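Local coordinates for L-aspartate semialdehyde sulfurtransferase (Methanocaldococcus jannaschii, PDB 3KPB), which probably makes homocysteine from aspartate semialdehyde and sulfide with a partner protein, and binds S-adenosylmethionine and methylthioadenosine through the C-terminal CBS pair described here, at residues Pro10-His15 with Ile28-Asn33; Ile18-Ala23 with Trp51-Ala56; Leu35-Val38 with Leu44-Ile47; Glu77-Pro80 with Ile86-Ser89. All coordinates share one frame; numbering follows the deposited sequence.

Contact 1 (Pro10-His15 with Ile28-Asn33)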
loop_
_atom_site.group_PDB
_atom_site.type_symbol
_atom_site.label_atom_id
_atom_site.label_comp_id
_atom_site.label_asym_id
_atom_site.label_seq_id
_atom_site.Cartn_x
_atom_site.Cartn_y
_atom_site.Cartn_z
ATOM N N PRO A 10 -7.481 -20.923 -0.190
ATOM C CA PRO A 10 -8.670 -20.528 0.565
ATOM C C PRO A 10 -8.770 -19.016 0.751
ATOM O O PRO A 10 -7.749 -18.324 0.713
ATOM C CB PRO A 10 -8.459 -21.199 1.930
ATOM C CG PRO A 10 -7.486 -22.289 1.682
ATOM C CD PRO A 10 -6.577 -21.753 0.630
ATOM N N PRO A 11 -9.997 -18.500 0.945
ATOM C CA PRO A 11 -10.148 -17.090 1.274
ATOM C C PRO A 11 -9.641 -16.812 2.691
ATOM O O PRO A 11 -9.704 -17.691 3.552
ATOM C CB PRO A 11 -11.660 -16.862 1.178
ATOM C CG PRO A 11 -12.269 -18.187 1.442
ATOM C CD PRO A 11 -11.280 -19.235 1.014
ATOM N N ILE A 12 -9.107 -15.616 2.913
ATOM C CA ILE A 12 -8.754 -15.173 4.258
ATOM C C ILE A 12 -9.598 -13.938 4.536
ATOM O O ILE A 12 -9.488 -12.928 3.833
ATOM C CB ILE A 12 -7.243 -14.871 4.414
ATOM C CG1 ILE A 12 -6.430 -16.160 4.237
ATOM C CG2 ILE A 12 -6.962 -14.237 5.782
ATOM C CD1 ILE A 12 -4.952 -15.949 4.028
ATOM N N THR A 13 -10.453 -14.034 5.555
ATOM C CA THR A 13 -11.378 -12.957 5.910
ATOM C C THR A 13 -11.282 -12.665 7.406
ATOM O O THR A 13 -10.643 -13.411 8.154
ATOM C CB THR A 13 -12.842 -13.321 5.561
ATOM O OG1 THR A 13 -13.249 -14.461 6.330
ATOM C CG2 THR A 13 -12.997 -13.632 4.072
ATOM N N ALA A 14 -11.945 -11.593 7.838
ATOM C CA ALA A 14 -12.011 -11.223 9.251
ATOM C C ALA A 14 -13.376 -10.637 9.563
ATOM O O ALA A 14 -14.087 -10.190 8.661
ATOM C CB ALA A 14 -10.919 -10.221 9.590
ATOM N N HIS A 15 -13.737 -10.641 10.841
ATOM C CA HIS A 15 -14.958 -9.982 11.288
ATOM C C HIS A 15 -14.717 -8.495 11.566
ATOM O O HIS A 15 -13.573 -8.074 11.755
ATOM C CB HIS A 15 -15.524 -10.703 12.507
ATOM C CG HIS A 15 -16.000 -12.090 12.210
ATOM N ND1 HIS A 15 -16.934 -12.358 11.231
ATOM C CD2 HIS A 15 -15.686 -13.284 12.766
ATOM C CE1 HIS A 15 -17.165 -13.657 11.190
ATOM N NE2 HIS A 15 -16.423 -14.242 12.112
ATOM N N ILE A 28 0.017 -9.152 8.275
ATOM C CA ILE A 28 1.426 -9.519 8.392
ATOM C C ILE A 28 1.573 -11.046 8.394
ATOM O O ILE A 28 2.424 -11.589 7.689
ATOM C CB ILE A 28 2.056 -8.931 9.692
ATOM C CG1 ILE A 28 2.055 -7.382 9.704
ATOM C CG2 ILE A 28 3.472 -9.472 9.924
ATOM C CD1 ILE A 28 2.125 -6.695 8.335
ATOM N N LYS A 29 0.737 -11.730 9.178
ATOM C CA LYS A 29 0.792 -13.195 9.291
ATOM C C LYS A 29 0.672 -13.886 7.936
ATOM O O LYS A 29 1.444 -14.797 7.617
ATOM C CB LYS A 29 -0.302 -13.712 10.235
ATOM C CG LYS A 29 -0.364 -15.233 10.399
ATOM C CD LYS A 29 -1.444 -15.634 11.398
ATOM C CE LYS A 29 -1.665 -17.139 11.413
ATOM N NZ LYS A 29 -2.792 -17.534 12.308
ATOM N N HIS A 30 -0.299 -13.456 7.143
ATOM C CA HIS A 30 -0.557 -14.112 5.875
ATOM C C HIS A 30 0.191 -13.482 4.707
ATOM O O HIS A 30 0.121 -13.985 3.583
ATOM C CB HIS A 30 -2.056 -14.157 5.614
ATOM C CG HIS A 30 -2.792 -14.997 6.605
ATOM N ND1 HIS A 30 -3.526 -14.463 7.645
ATOM C CD2 HIS A 30 -2.858 -16.340 6.751
ATOM C CE1 HIS A 30 -4.043 -15.444 8.365
ATOM N NE2 HIS A 30 -3.647 -16.594 7.845
ATOM N N ASN A 31 0.914 -12.396 4.986
ATOM C CA ASN A 31 1.573 -11.577 3.969
ATOM C C ASN A 31 0.617 -11.138 2.861
ATOM O O ASN A 31 0.874 -11.327 1.667
ATOM C CB ASN A 31 2.816 -12.266 3.398
ATOM C CG ASN A 31 3.781 -11.278 2.791
ATOM O OD1 ASN A 31 4.026 -10.214 3.361
ATOM N ND2 ASN A 31 4.336 -11.620 1.631
ATOM N N ILE A 32 -0.507 -10.567 3.278
ATOM C CA ILE A 32 -1.519 -10.092 2.333
ATOM C C ILE A 32 -1.797 -8.612 2.536
ATOM O O ILE A 32 -1.623 -8.088 3.639
ATOM C CB ILE A 32 -2.860 -10.885 2.437
ATOM C CG1 ILE A 32 -3.427 -10.847 3.871
ATOM C CG2 ILE A 32 -2.684 -12.315 1.889
ATOM C CD1 ILE A 32 -4.784 -11.530 4.044
ATOM N N ASN A 33 -2.230 -7.936 1.477
ATOM C CA ASN A 33 -2.630 -6.544 1.630
ATOM C C ASN A 33 -4.116 -6.301 1.402
ATOM O O ASN A 33 -4.549 -5.161 1.319
ATOM C CB ASN A 33 -1.792 -5.615 0.741
ATOM C CG ASN A 33 -1.957 -4.142 1.110
ATOM O OD1 ASN A 33 -1.942 -3.783 2.287
ATOM N ND2 ASN A 33 -2.112 -3.289 0.103
#
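The imidazole of H30 is the flat group of this contact, and I12 comes down on one of its faces. The I12 methyl CD1 sits 3.8 Å from the centroid of the H30 ring, 30° off the ring normal, which makes a CH-pi contact. Its nearest approach is on the backbone side of the ring, with CD1 3.5 Å from H30 CD2. The branch methyl CG2 of I12 lies over the same face but nearer the rim, 3.9 Å from H30 ND1, while the opposite face carries CG of K29 over its centre. H30 ND1 is hydrogen-bonded to the carbonyl of I26 one turn back, which fixes the ring's rotation. I12 uses CG2 twice, since that methyl also meets CD1 of I32 at 3.9 Å; I32 reaches it because CG1 stands between its backbone N and carbonyl carbon (chi1 56°) and the chain then runs out straight. With an alanine here in place of H30, CD1 of I12 would probably lose the face it rests on, and the I26 carbonyl its imidazole partner. I12 is a methylthioadenosine-binding residue, so the contact borders that site. Helix 20-30 ends here in a Schellman motif with N31 at positive phi, and the chain turns back into strand 35-38, whose L35 also packs on I12: this is the beta-alpha-beta unit of the first CBS repeat.

Contact 2 (Ile18-Ala23 with Trp51-Ala56). With SAM (S-adenosylmethionine), chain E.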
loop_
_atom_site.group_PDB
_atom_site.type_symbol
_atom_site.label_atom_id
_atom_site.label_comp_id
_atom_site.label_asym_id
_atom_site.label_seq_id
_atom_site.Cartn_x
_atom_site.Cartn_y
_atom_site.Cartn_z
ATOM N N ILE A 18 -13.208 -6.590 15.240
ATOM C CA ILE A 18 -11.830 -6.718 15.721
ATOM C C ILE A 18 -11.078 -5.378 15.777
ATOM O O ILE A 18 -11.429 -4.422 15.083
ATOM C CB ILE A 18 -11.024 -7.791 14.925
ATOM C CG1 ILE A 18 -10.818 -7.373 13.465
ATOM C CG2 ILE A 18 -11.698 -9.169 15.028
ATOM C CD1 ILE A 18 -9.759 -8.192 12.736
ATOM N N SER A 19 -10.048 -5.321 16.613
ATOM C CA SER A 19 -9.211 -4.131 16.736
ATOM C C SER A 19 -8.371 -3.888 15.485
ATOM O O SER A 19 -8.131 -4.802 14.680
ATOM C CB SER A 19 -8.259 -4.276 17.921
ATOM O OG SER A 19 -7.275 -5.257 17.630
ATOM N N ILE A 20 -7.895 -2.650 15.352
ATOM C CA ILE A 20 -6.979 -2.295 14.259
ATOM C C ILE A 20 -5.688 -3.125 14.336
ATOM O O ILE A 20 -5.211 -3.639 13.320
ATOM C CB ILE A 20 -6.659 -0.775 14.199
ATOM C CG1 ILE A 20 -7.923 0.082 14.402
ATOM C CG2 ILE A 20 -5.963 -0.419 12.879
ATOM C CD1 ILE A 20 -9.073 -0.196 13.428
ATOM N N MET A 21 -5.154 -3.285 15.545
ATOM C CA MET A 21 -3.976 -4.119 15.766
ATOM C C MET A 21 -4.186 -5.584 15.346
ATOM O O MET A 21 -3.303 -6.173 14.716
ATOM C CB MET A 21 -3.526 -4.029 17.225
ATOM C CG MET A 21 -2.375 -4.953 17.559
ATOM S SD MET A 21 -1.948 -4.925 19.302
ATOM C CE MET A 21 -0.826 -3.537 19.358
ATOM N N GLU A 22 -5.337 -6.168 15.689
ATOM C CA GLU A 22 -5.628 -7.547 15.298
ATOM C C GLU A 22 -5.645 -7.670 13.773
ATOM O O GLU A 22 -5.047 -8.591 13.218
ATOM C CB GLU A 22 -6.928 -8.071 15.928
ATOM C CG GLU A 22 -7.173 -9.562 15.661
ATOM C CD GLU A 22 -8.236 -10.194 16.556
ATOM O OE1 GLU A 22 -8.935 -11.110 16.071
ATOM O OE2 GLU A 22 -8.367 -9.797 17.735
ATOM N N ALA A 23 -6.286 -6.714 13.097
ATOM C CA ALA A 23 -6.320 -6.708 11.628
ATOM C C ALA A 23 -4.919 -6.624 11.019
ATOM O O ALA A 23 -4.607 -7.345 10.066
ATOM C CB ALA A 23 -7.186 -5.572 11.116
ATOM N N TRP A 51 -3.488 0.539 3.840
ATOM C CA TRP A 51 -3.870 1.946 3.805
ATOM C C TRP A 51 -4.915 2.259 4.876
ATOM O O TRP A 51 -4.826 3.278 5.563
ATOM C CB TRP A 51 -4.378 2.358 2.429
ATOM C CG TRP A 51 -4.607 3.831 2.335
ATOM C CD1 TRP A 51 -5.814 4.478 2.313
ATOM C CD2 TRP A 51 -3.603 4.851 2.290
ATOM N NE1 TRP A 51 -5.620 5.840 2.237
ATOM C CE2 TRP A 51 -4.272 6.095 2.212
ATOM C CE3 TRP A 51 -2.199 4.835 2.285
ATOM C CZ2 TRP A 51 -3.583 7.315 2.133
ATOM C CZ3 TRP A 51 -1.516 6.047 2.208
ATOM C CH2 TRP A 51 -2.212 7.268 2.134
ATOM N N ASP A 52 -5.897 1.376 5.025
ATOM C CA ASP A 52 -6.933 1.570 6.036
ATOM C C ASP A 52 -6.418 1.432 7.465
ATOM O O ASP A 52 -6.970 2.049 8.369
ATOM C CB ASP A 52 -8.078 0.597 5.806
ATOM C CG ASP A 52 -8.701 0.768 4.451
ATOM O OD1 ASP A 52 -9.130 1.897 4.124
ATOM O OD2 ASP A 52 -8.751 -0.226 3.705
ATOM N N ILE A 53 -5.378 0.629 7.674
ATOM C CA ILE A 53 -4.716 0.579 8.986
ATOM C C ILE A 53 -4.138 1.956 9.321
ATOM O O ILE A 53 -4.378 2.491 10.404
ATOM C CB ILE A 53 -3.610 -0.510 9.038
ATOM C CG1 ILE A 53 -4.193 -1.906 8.747
ATOM C CG2 ILE A 53 -2.844 -0.484 10.374
ATOM C CD1 ILE A 53 -5.295 -2.394 9.711
ATOM N N ALA A 54 -3.388 2.533 8.381
ATOM C CA ALA A 54 -2.886 3.901 8.533
ATOM C C ALA A 54 -4.017 4.908 8.761
ATOM O O ALA A 54 -3.911 5.776 9.631
ATOM C CB ALA A 54 -2.038 4.306 7.327
ATOM N N LYS A 55 -5.098 4.785 7.993
ATOM C CA LYS A 55 -6.228 5.708 8.106
ATOM C C LYS A 55 -6.878 5.602 9.494
ATOM O O LYS A 55 -7.211 6.622 10.108
ATOM C CB LYS A 55 -7.234 5.430 6.988
ATOM C CG LYS A 55 -8.031 6.633 6.508
ATOM C CD LYS A 55 -8.483 6.447 5.047
ATOM C CE LYS A 55 -9.348 5.200 4.866
ATOM N NZ LYS A 55 -10.387 5.378 3.802
ATOM N N ALA A 56 -7.023 4.370 9.994
ATOM C CA ALA A 56 -7.584 4.128 11.334
ATOM C C ALA A 56 -6.762 4.800 12.429
ATOM O O ALA A 56 -7.315 5.444 13.321
ATOM C CB ALA A 56 -7.720 2.635 11.610
HETATM N N SAM E . -4.577 -0.431 -4.193
HETATM C CA SAM E . -4.673 0.718 -3.279
HETATM C C SAM E . -4.927 0.224 -1.852
HETATM O O SAM E . -4.368 -0.785 -1.416
HETATM O OXT SAM E . -5.693 0.828 -1.095
HETATM C CB SAM E . -5.825 1.625 -3.720
HETATM C CG SAM E . -5.508 3.095 -3.436
HETATM S SD SAM E . -6.778 3.910 -2.402
HETATM C CE SAM E . -5.880 5.360 -1.898
HETATM C "C5'" SAM E . -6.903 3.037 -0.800
HETATM C "C4'" SAM E . -8.309 2.506 -0.527
HETATM O "O4'" SAM E . -8.690 1.569 -1.546
HETATM C "C3'" SAM E . -8.275 1.689 0.761
HETATM O "O3'" SAM E . -8.865 2.469 1.797
HETATM C "C2'" SAM E . -9.147 0.472 0.463
HETATM O "O2'" SAM E . -10.205 0.404 1.426
HETATM C "C1'" SAM E . -9.712 0.773 -0.929
HETATM N N9 SAM E . -9.861 -0.498 -1.668
HETATM C C8 SAM E . -8.886 -1.364 -1.954
HETATM N N7 SAM E . -9.398 -2.398 -2.626
HETATM C C5 SAM E . -10.704 -2.185 -2.771
HETATM C C6 SAM E . -11.737 -2.896 -3.368
HETATM N N6 SAM E . -11.512 -4.060 -3.970
HETATM N N1 SAM E . -12.977 -2.387 -3.333
HETATM C C2 SAM E . -13.222 -1.230 -2.741
HETATM N N3 SAM E . -12.260 -0.528 -2.161
HETATM C C4 SAM E . -10.998 -0.981 -2.159
#
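I20 pushes its side chain from the first turn of helix 20-30 into the hollow between I53 and A56 on helix 50-58. Its CD1 methyl ends 3.6 Å from CB of A56, a residue small enough to let the branched chain come close, and the I20 branch methyl CG2 lies 3.8 Å from CD1 of I53, the two isoleucines running antiparallel alongside one another. With CG1 beside its own backbone N (chi1 -59°), I53 sends CD1 back between I20 and A23, where it touches CB of A23 at 4.0 Å. These are the two helices of the first CBS repeat, packed through buried aliphatic groups, and L57 of the second subunit closes over I20 and I53. S19 caps the N-terminus of helix 20-30, its OG accepting from the backbone N of E22 at 2.9 Å.

Away from I20, helix 50-58 turns to the nucleoside. D52 grips the ribose of SAM, with O2' donating to OD2 at 2.8 Å; O3' lies so close to OD1 that its exact geometry is doubtful. W51 lays CD1 3.6 Å from C5' of the ligand, and the SAM methyl CE stands over one face of its indole, offset toward the rim.

Contact 3 (Leu35-Val38 with Leu44-Ile47). With SAM (S-adenosylmethionine), chain E.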
loop_
_atom_site.group_PDB
_atom_site.type_symbol
_atom_site.label_atom_id
_atom_site.label_comp_id
_atom_site.label_asym_id
_atom_site.label_seq_id
_atom_site.Cartn_x
_atom_site.Cartn_y
_atom_site.Cartn_z
ATOM N N LEU A 35 -7.901 -7.684 2.875
ATOM C CA LEU A 35 -8.612 -8.476 3.856
ATOM C C LEU A 35 -10.107 -8.166 3.768
ATOM O O LEU A 35 -10.565 -7.149 4.292
ATOM C CB LEU A 35 -8.062 -8.172 5.253
ATOM C CG LEU A 35 -8.663 -8.953 6.422
ATOM C CD1 LEU A 35 -8.393 -10.453 6.273
ATOM C CD2 LEU A 35 -8.132 -8.424 7.752
ATOM N N PRO A 36 -10.871 -9.020 3.063
ATOM C CA PRO A 36 -12.329 -8.875 3.037
ATOM C C PRO A 36 -12.895 -9.037 4.443
ATOM O O PRO A 36 -12.443 -9.907 5.198
ATOM C CB PRO A 36 -12.791 -10.031 2.143
ATOM C CG PRO A 36 -11.587 -10.416 1.339
ATOM C CD PRO A 36 -10.389 -10.086 2.166
ATOM N N ILE A 37 -13.855 -8.183 4.788
ATOM C CA ILE A 37 -14.493 -8.231 6.096
ATOM C C ILE A 37 -15.884 -8.827 5.927
ATOM O O ILE A 37 -16.641 -8.416 5.042
ATOM C CB ILE A 37 -14.566 -6.832 6.755
ATOM C CG1 ILE A 37 -13.170 -6.184 6.826
ATOM C CG2 ILE A 37 -15.234 -6.921 8.133
ATOM C CD1 ILE A 37 -12.096 -7.015 7.544
ATOM N N VAL A 38 -16.201 -9.818 6.752
ATOM C CA VAL A 38 -17.484 -10.501 6.660
ATOM C C VAL A 38 -18.246 -10.350 7.968
ATOM O O VAL A 38 -17.639 -10.128 9.028
ATOM C CB VAL A 38 -17.331 -11.996 6.287
ATOM C CG1 VAL A 38 -16.765 -12.139 4.880
ATOM C CG2 VAL A 38 -16.469 -12.745 7.315
ATOM N N LEU A 44 -20.038 -10.740 2.936
ATOM C CA LEU A 44 -19.172 -9.575 2.749
ATOM C C LEU A 44 -19.820 -8.264 3.199
ATOM O O LEU A 44 -20.944 -7.950 2.806
ATOM C CB LEU A 44 -18.732 -9.463 1.286
ATOM C CG LEU A 44 -17.769 -8.322 0.940
ATOM C CD1 LEU A 44 -16.367 -8.578 1.489
ATOM C CD2 LEU A 44 -17.728 -8.132 -0.561
ATOM N N VAL A 45 -19.094 -7.505 4.020
ATOM C CA VAL A 45 -19.540 -6.181 4.472
ATOM C C VAL A 45 -18.503 -5.072 4.251
ATOM O O VAL A 45 -18.818 -3.887 4.399
ATOM C CB VAL A 45 -19.976 -6.181 5.961
ATOM C CG1 VAL A 45 -21.152 -7.129 6.184
ATOM C CG2 VAL A 45 -18.809 -6.559 6.872
ATOM N N GLY A 46 -17.272 -5.436 3.909
ATOM C CA GLY A 46 -16.250 -4.413 3.715
ATOM C C GLY A 46 -14.914 -4.962 3.289
ATOM O O GLY A 46 -14.773 -6.166 3.094
ATOM N N ILE A 47 -13.940 -4.072 3.119
ATOM C CA ILE A 47 -12.565 -4.478 2.830
ATOM C C ILE A 47 -11.550 -3.588 3.566
ATOM O O ILE A 47 -11.802 -2.403 3.803
ATOM C CB ILE A 47 -12.291 -4.544 1.293
ATOM C CG1 ILE A 47 -10.971 -5.279 1.005
ATOM C CG2 ILE A 47 -12.328 -3.136 0.660
ATOM C CD1 ILE A 47 -10.742 -5.616 -0.470
HETATM N N SAM E . -4.577 -0.431 -4.193
HETATM C CA SAM E . -4.673 0.718 -3.279
HETATM C C SAM E . -4.927 0.224 -1.852
HETATM O O SAM E . -4.368 -0.785 -1.416
HETATM O OXT SAM E . -5.693 0.828 -1.095
HETATM C CB SAM E . -5.825 1.625 -3.720
HETATM C CG SAM E . -5.508 3.095 -3.436
HETATM S SD SAM E . -6.778 3.910 -2.402
HETATM C CE SAM E . -5.880 5.360 -1.898
HETATM C "C5'" SAM E . -6.903 3.037 -0.800
HETATM C "C4'" SAM E . -8.309 2.506 -0.527
HETATM O "O4'" SAM E . -8.690 1.569 -1.546
HETATM C "C3'" SAM E . -8.275 1.689 0.761
HETATM O "O3'" SAM E . -8.865 2.469 1.797
HETATM C "C2'" SAM E . -9.147 0.472 0.463
HETATM O "O2'" SAM E . -10.205 0.404 1.426
HETATM C "C1'" SAM E . -9.712 0.773 -0.929
HETATM N N9 SAM E . -9.861 -0.498 -1.668
HETATM C C8 SAM E . -8.886 -1.364 -1.954
HETATM N N7 SAM E . -9.398 -2.398 -2.626
HETATM C C5 SAM E . -10.704 -2.185 -2.771
HETATM C C6 SAM E . -11.737 -2.896 -3.368
HETATM N N6 SAM E . -11.512 -4.060 -3.970
HETATM N N1 SAM E . -12.977 -2.387 -3.333
HETATM C C2 SAM E . -13.222 -1.230 -2.741
HETATM N N3 SAM E . -12.260 -0.528 -2.161
HETATM C C4 SAM E . -10.998 -0.981 -2.159
#
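Strands 35-38 and 44-47 pair as an antiparallel beta hairpin in the three-stranded sheet of the first CBS repeat, where 35-38 is the central strand and runs parallel to 14-15 on its other edge. The pairing is carried by I37. Its N donates to G46 O at 2.8 Å, almost straight at hydrogen (174°) although the donor stands above the carbonyl plane. Its carbonyl O takes two donors: V45 N at 2.8 Å and, more bent, G46 N at 3.2 Å. V45 and G46 thus both face I37, a classic beta bulge that shifts the register by one residue before V38 pairs with L44.

The V45 side chain lies roughly perpendicular to that of I37, CG2 to CG2 at 3.8 Å. P36, V38, L44 and I47 lie together on one face of the sheet, where CD1 of L44 reaches CB of P36 at 3.9 Å; L44 gets there with CG anti to its backbone nitrogen (chi1 -177°), and P97 and V99 of strand 95-99 pack on this same face. I47 lines the adenine end of the SAM pocket from the strand, its CG2 3.8 Å from C4 of the SAM adenine and its CD1 3.9 Å from the exocyclic N6.

Contact 4 (Glu77-Pro80 with Ile86-Ser89)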
loop_
_atom_site.group_PDB
_atom_site.type_symbol
_atom_site.label_atom_id
_atom_site.label_comp_id
_atom_site.label_asym_id
_atom_site.label_seq_id
_atom_site.Cartn_x
_atom_site.Cartn_y
_atom_site.Cartn_z
ATOM N N GLU A 77 -17.703 -15.247 -9.003
ATOM C CA GLU A 77 -17.044 -16.505 -9.296
ATOM C C GLU A 77 -17.158 -16.872 -10.781
ATOM O O GLU A 77 -16.194 -17.366 -11.368
ATOM C CB GLU A 77 -17.516 -17.633 -8.364
ATOM C CG GLU A 77 -19.002 -17.639 -8.018
ATOM C CD GLU A 77 -19.393 -18.806 -7.121
ATOM O OE1 GLU A 77 -18.539 -19.291 -6.347
ATOM O OE2 GLU A 77 -20.564 -19.239 -7.188
ATOM N N ASP A 78 -18.304 -16.580 -11.399
ATOM C CA ASP A 78 -18.511 -16.874 -12.828
ATOM C C ASP A 78 -18.066 -15.753 -13.799
ATOM O O ASP A 78 -18.282 -15.860 -15.010
ATOM C CB ASP A 78 -19.979 -17.271 -13.111
ATOM C CG ASP A 78 -20.536 -18.276 -12.091
ATOM O OD1 ASP A 78 -19.763 -19.104 -11.541
ATOM O OD2 ASP A 78 -21.761 -18.238 -11.848
ATOM N N GLU A 79 -17.441 -14.698 -13.275
ATOM C CA GLU A 79 -16.976 -13.567 -14.094
ATOM C C GLU A 79 -15.675 -13.887 -14.854
ATOM O O GLU A 79 -14.803 -14.575 -14.318
ATOM C CB GLU A 79 -16.801 -12.334 -13.200
ATOM C CG GLU A 79 -16.433 -11.018 -13.897
ATOM C CD GLU A 79 -16.553 -9.836 -12.938
ATOM O OE1 GLU A 79 -16.879 -10.059 -11.749
ATOM O OE2 GLU A 79 -16.336 -8.680 -13.369
ATOM N N PRO A 80 -15.559 -13.417 -16.116
ATOM C CA PRO A 80 -14.290 -13.496 -16.871
ATOM C C PRO A 80 -13.143 -12.624 -16.317
ATOM O O PRO A 80 -13.369 -11.474 -15.914
ATOM C CB PRO A 80 -14.673 -13.040 -18.289
ATOM C CG PRO A 80 -16.116 -12.669 -18.252
ATOM C CD PRO A 80 -16.721 -13.177 -16.993
ATOM N N ILE A 86 -9.824 -5.132 -16.074
ATOM C CA ILE A 86 -10.314 -3.798 -16.437
ATOM C C ILE A 86 -10.875 -3.041 -15.226
ATOM O O ILE A 86 -10.598 -1.850 -15.058
ATOM C CB ILE A 86 -11.319 -3.843 -17.617
ATOM C CG1 ILE A 86 -10.588 -4.257 -18.901
ATOM C CG2 ILE A 86 -12.013 -2.482 -17.811
ATOM C CD1 ILE A 86 -11.458 -4.981 -19.920
ATOM N N LYS A 87 -11.639 -3.741 -14.384
ATOM C CA LYS A 87 -12.151 -3.190 -13.121
ATOM C C LYS A 87 -11.026 -2.622 -12.278
ATOM O O LYS A 87 -11.151 -1.542 -11.694
ATOM C CB LYS A 87 -12.827 -4.280 -12.293
ATOM C CG LYS A 87 -14.328 -4.325 -12.371
ATOM C CD LYS A 87 -14.849 -5.457 -11.508
ATOM C CE LYS A 87 -16.337 -5.640 -11.705
ATOM N NZ LYS A 87 -16.784 -6.999 -11.292
ATOM N N MET A 88 -9.929 -3.366 -12.208
ATOM C CA MET A 88 -8.822 -2.965 -11.365
ATOM C C MET A 88 -8.069 -1.751 -11.921
ATOM O O MET A 88 -7.662 -0.887 -11.145
ATOM C CB MET A 88 -7.911 -4.153 -11.049
ATOM C CG MET A 88 -8.616 -5.221 -10.202
ATOM S SD MET A 88 -7.536 -6.469 -9.473
ATOM C CE MET A 88 -6.712 -7.099 -10.947
ATOM N N SER A 89 -7.914 -1.662 -13.244
ATOM C CA SER A 89 -7.355 -0.441 -13.847
ATOM C C SER A 89 -8.295 0.766 -13.703
ATOM O O SER A 89 -7.840 1.884 -13.434
ATOM C CB SER A 89 -6.948 -0.655 -15.315
ATOM O OG SER A 89 -7.889 -1.468 -16.008
HETATM O O HOH W 1 -19.024 -8.726 -10.684
#
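E79 and K87 reach toward each other, E79 from the loop before helix 81-91 and K87 from the helix itself, and the ammonium settles beside both carboxylate oxygens. The tight part is the salt bridge itself. K87 NZ lies 2.7 Å from E79 OE2 and bonds on the syn lone pair, the side of the other oxygen, so NZ also reaches OE1 at 3.1 Å, a weak second bond. Both chains arrive extended: E79 has CG opposite its backbone nitrogen (chi1 -175°), and K87 runs straight beyond CG to bring NZ across. K87 CE follows at 3.5 Å from the same OE2.

The looser side is bridged by water rather than packed. One molecule donates to E79 OE1 at 2.7 Å and accepts a weak bond from K87 NZ at 2.9 Å, so a water spans the two charges; both residues are partly exposed. On the protein side, E79 OE1 also accepts from the backbone N of H76, and K87 NZ donates to the carbonyl of T74.

A glutamine in place of E79 would probably leave the K87 ammonium without its countercharge, relying on the T74 carbonyl and water. The chemistry implies an electrostatic tie between loop 77-80 and the helix it leads into, in the second CBS repeat. Its two charges probably stabilise one another, while backbone groups of the 74-76 region hold both ends in place.

How the contacts relate
Contacts 1, 2 and 3 belong to the first CBS repeat, contact 4 to the second. Contacts 2 and 3 are buried, whereas contacts 1 and 4 lie at the surface. Helix 20-30 serves contact 1 with its C-terminal end and contact 2 with its first turn; the sheet joins contact 1 to contact 3 through backbone bonds from A14 to P36 and V38. Contacts 2 and 3 supply different parts of one SAM site, ribose against adenine, while contact 1 borders the methylthioadenosine site. Chemistry differs accordingly: aliphatic packing between helices, backbone pairing, a methyl over an imidazole face, and, with nearest atoms about 10 Å from contacts 1 and 3 and about 14 Å from contact 2, an ion pair with water.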